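ZmpA Glycopeptidase (Clostridium perfringens, PDB 6XSX) is a glycopeptidase whose M60 peptidase module, the part in this structure, probably cleaves the protein backbone of glycosylated substrates. Local coordinates at residues V63-E68 with G96-T101. Numbering follows the deposited sequence.
Sequences VYVDVE and GKNVIT
Asn98 turns its carboxamide back across the strand pair and reaches the backbone of Val63. Its ND2 donates to Val63 O over 3.0 Å, nearly straight at 165°; the oxygen lies in the plane of the amide, whereas the nitrogen sits above the carbonyl plane of Val63. Val63 O also takes a weak, bent bond from Asn98 N (2.8 Å), so one residue grips it twice, with main chain and side chain. With chi1 at -58°, CG stands beside the backbone N of Asn98, which brings the amide over that carbonyl. The other end of the amide is also held: OD1 accepts from the backbone of Ser94, fixing the flip of the group. CG2 of Val65 packs 3.6 Å from ND2 of Asn98, and further along this buried face CG2 of Val63 meets CD1 of Ile100 at 3.8 Å.

On the opposite face Tyr64 and Lys97, a non-hydrogen-bonded antiparallel pair, run side by side in the same direction. The ring comes obliquely alongside the lysine, CE1 of Tyr64 lying 3.7 Å from CB of Lys97, and the phenol oxygen follows the aliphatic chain. Lys97 is fully extended, which carries its amine beyond the ring into an exposed position.

Val65 and Gly96 form a hydrogen-bonded pair, Gly96 N giving a straight bond to Val65 O at 2.8 Å. Gly96 has a positive phi of 91°, a conformation that suits a residue without a side chain.

Strand 96-101 is the outermost strand of a four-stranded antiparallel sheet in the peptidase M60 module. Strand 60-66 is the next strand in, hydrogen-bonded on its other edge to strand 136-140, while Leu93 from the preceding loop packs against Val65 and Ile100.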
loop_
_atom_site.group_PDB
_atom_site.type_symbol
_atom_site.label_atom_id
_atom_site.label_comp_id
_atom_site.label_asym_id
_atom_site.label_seq_id
_atom_site.Cartn_x
_atom_site.Cartn_y
_atom_site.Cartn_z
ATOM N N VAL A 63 -9.698 -30.326 21.237
ATOM C CA VAL A 63 -10.358 -29.032 21.240
ATOM C C VAL A 63 -11.821 -29.243 21.594
ATOM O O VAL A 63 -12.495 -30.066 20.988
ATOM C CB VAL A 63 -10.202 -28.297 19.896
ATOM C CG1 VAL A 63 -10.846 -26.914 19.932
ATOM C CG2 VAL A 63 -8.742 -28.204 19.480
ATOM N N TYR A 64 -12.277 -28.486 22.589
ATOM C CA TYR A 64 -13.659 -28.526 23.028
ATOM C C TYR A 64 -14.390 -27.311 22.476
ATOM O O TYR A 64 -13.898 -26.185 22.589
ATOM C CB TYR A 64 -13.705 -28.592 24.553
ATOM C CG TYR A 64 -13.232 -29.920 25.078
ATOM C CD1 TYR A 64 -14.093 -31.009 25.133
ATOM C CD2 TYR A 64 -11.919 -30.098 25.477
ATOM C CE1 TYR A 64 -13.661 -32.242 25.600
ATOM C CE2 TYR A 64 -11.474 -31.326 25.941
ATOM C CZ TYR A 64 -12.345 -32.397 25.997
ATOM O OH TYR A 64 -11.898 -33.602 26.453
ATOM N N VAL A 65 -15.553 -27.569 21.864
ATOM C CA VAL A 65 -16.323 -26.554 21.168
ATOM C C VAL A 65 -17.745 -26.551 21.726
ATOM O O VAL A 65 -18.421 -27.580 21.741
ATOM C CB VAL A 65 -16.323 -26.815 19.647
ATOM C CG1 VAL A 65 -17.238 -25.852 18.899
ATOM C CG2 VAL A 65 -14.920 -26.801 19.048
ATOM N N ASP A 66 -18.196 -25.379 22.172
ATOM C CA ASP A 66 -19.574 -25.203 22.603
ATOM C C ASP A 66 -20.257 -24.171 21.706
ATOM O O ASP A 66 -19.850 -23.009 21.677
ATOM C CB ASP A 66 -19.618 -24.859 24.098
ATOM C CG ASP A 66 -20.989 -24.474 24.635
ATOM O OD1 ASP A 66 -21.991 -24.630 23.908
ATOM O OD2 ASP A 66 -21.041 -24.008 25.787
ATOM N N VAL A 67 -21.258 -24.626 20.937
ATOM C CA VAL A 67 -22.186 -23.766 20.204
ATOM C C VAL A 67 -23.598 -24.267 20.508
ATOM O O VAL A 67 -23.753 -25.387 20.997
ATOM C CB VAL A 67 -21.945 -23.781 18.676
ATOM C CG1 VAL A 67 -20.584 -23.209 18.294
ATOM C CG2 VAL A 67 -22.138 -25.168 18.076
ATOM N N GLU A 68 -24.614 -23.455 20.185
ATOM C CA GLU A 68 -25.989 -23.923 20.237
ATOM C C GLU A 68 -26.137 -25.099 19.282
ATOM O O GLU A 68 -25.594 -25.071 18.179
ATOM C CB GLU A 68 -26.960 -22.856 19.740
ATOM C CG GLU A 68 -27.188 -21.730 20.716
ATOM C CD GLU A 68 -28.126 -20.672 20.165
ATOM O OE1 GLU A 68 -29.077 -21.041 19.436
ATOM O OE2 GLU A 68 -27.887 -19.486 20.441
ATOM N N GLY A 96 -18.654 -30.193 20.865
ATOM C CA GLY A 96 -18.115 -31.178 21.788
ATOM C C GLY A 96 -16.607 -31.361 21.605
ATOM O O GLY A 96 -15.887 -30.400 21.330
ATOM N N LYS A 97 -16.154 -32.614 21.715
ATOM C CA LYS A 97 -14.739 -32.964 21.768
ATOM C C LYS A 97 -14.190 -33.194 20.358
ATOM O O LYS A 97 -14.838 -33.841 19.541
ATOM C CB LYS A 97 -14.586 -34.228 22.626
ATOM C CG LYS A 97 -13.174 -34.775 22.791
ATOM C CD LYS A 97 -13.163 -36.137 23.468
ATOM C CE LYS A 97 -11.770 -36.697 23.645
ATOM N NZ LYS A 97 -11.799 -38.006 24.345
ATOM N N ASN A 98 -12.987 -32.662 20.084
ATOM C CA ASN A 98 -12.318 -32.870 18.807
ATOM C C ASN A 98 -10.885 -33.333 19.067
ATOM O O ASN A 98 -10.069 -32.569 19.583
ATOM C CB ASN A 98 -12.264 -31.593 17.954
ATOM C CG ASN A 98 -13.614 -30.986 17.633
ATOM O OD1 ASN A 98 -14.111 -31.120 16.519
ATOM N ND2 ASN A 98 -14.220 -30.323 18.602
ATOM N N VAL A 99 -10.582 -34.578 18.687
ATOM C CA VAL A 99 -9.220 -35.084 18.740
ATOM C C VAL A 99 -8.577 -34.812 17.379
ATOM O O VAL A 99 -8.942 -35.437 16.385
ATOM C CB VAL A 99 -9.183 -36.578 19.138
ATOM C CG1 VAL A 99 -7.752 -37.084 19.296
ATOM C CG2 VAL A 99 -9.968 -36.836 20.428
ATOM N N ILE A 100 -7.639 -33.852 17.345
ATOM C CA ILE A 100 -7.062 -33.373 16.098
ATOM C C ILE A 100 -5.574 -33.716 16.019
ATOM O O ILE A 100 -4.801 -33.404 16.933
ATOM C CB ILE A 100 -7.299 -31.861 15.898
ATOM C CG1 ILE A 100 -8.795 -31.520 15.911
ATOM C CG2 ILE A 100 -6.643 -31.378 14.606
ATOM C CD1 ILE A 100 -9.068 -30.075 16.189
ATOM N N THR A 101 -5.196 -34.321 14.885
ATOM C CA THR A 101 -3.803 -34.477 14.485
ATOM C C THR A 101 -3.396 -33.243 13.681
ATOM O O THR A 101 -4.017 -32.917 12.670
ATOM C CB THR A 101 -3.566 -35.800 13.736
ATOM O OG1 THR A 101 -3.948 -36.851 14.625
ATOM C CG2 THR A 101 -2.123 -36.022 13.328
#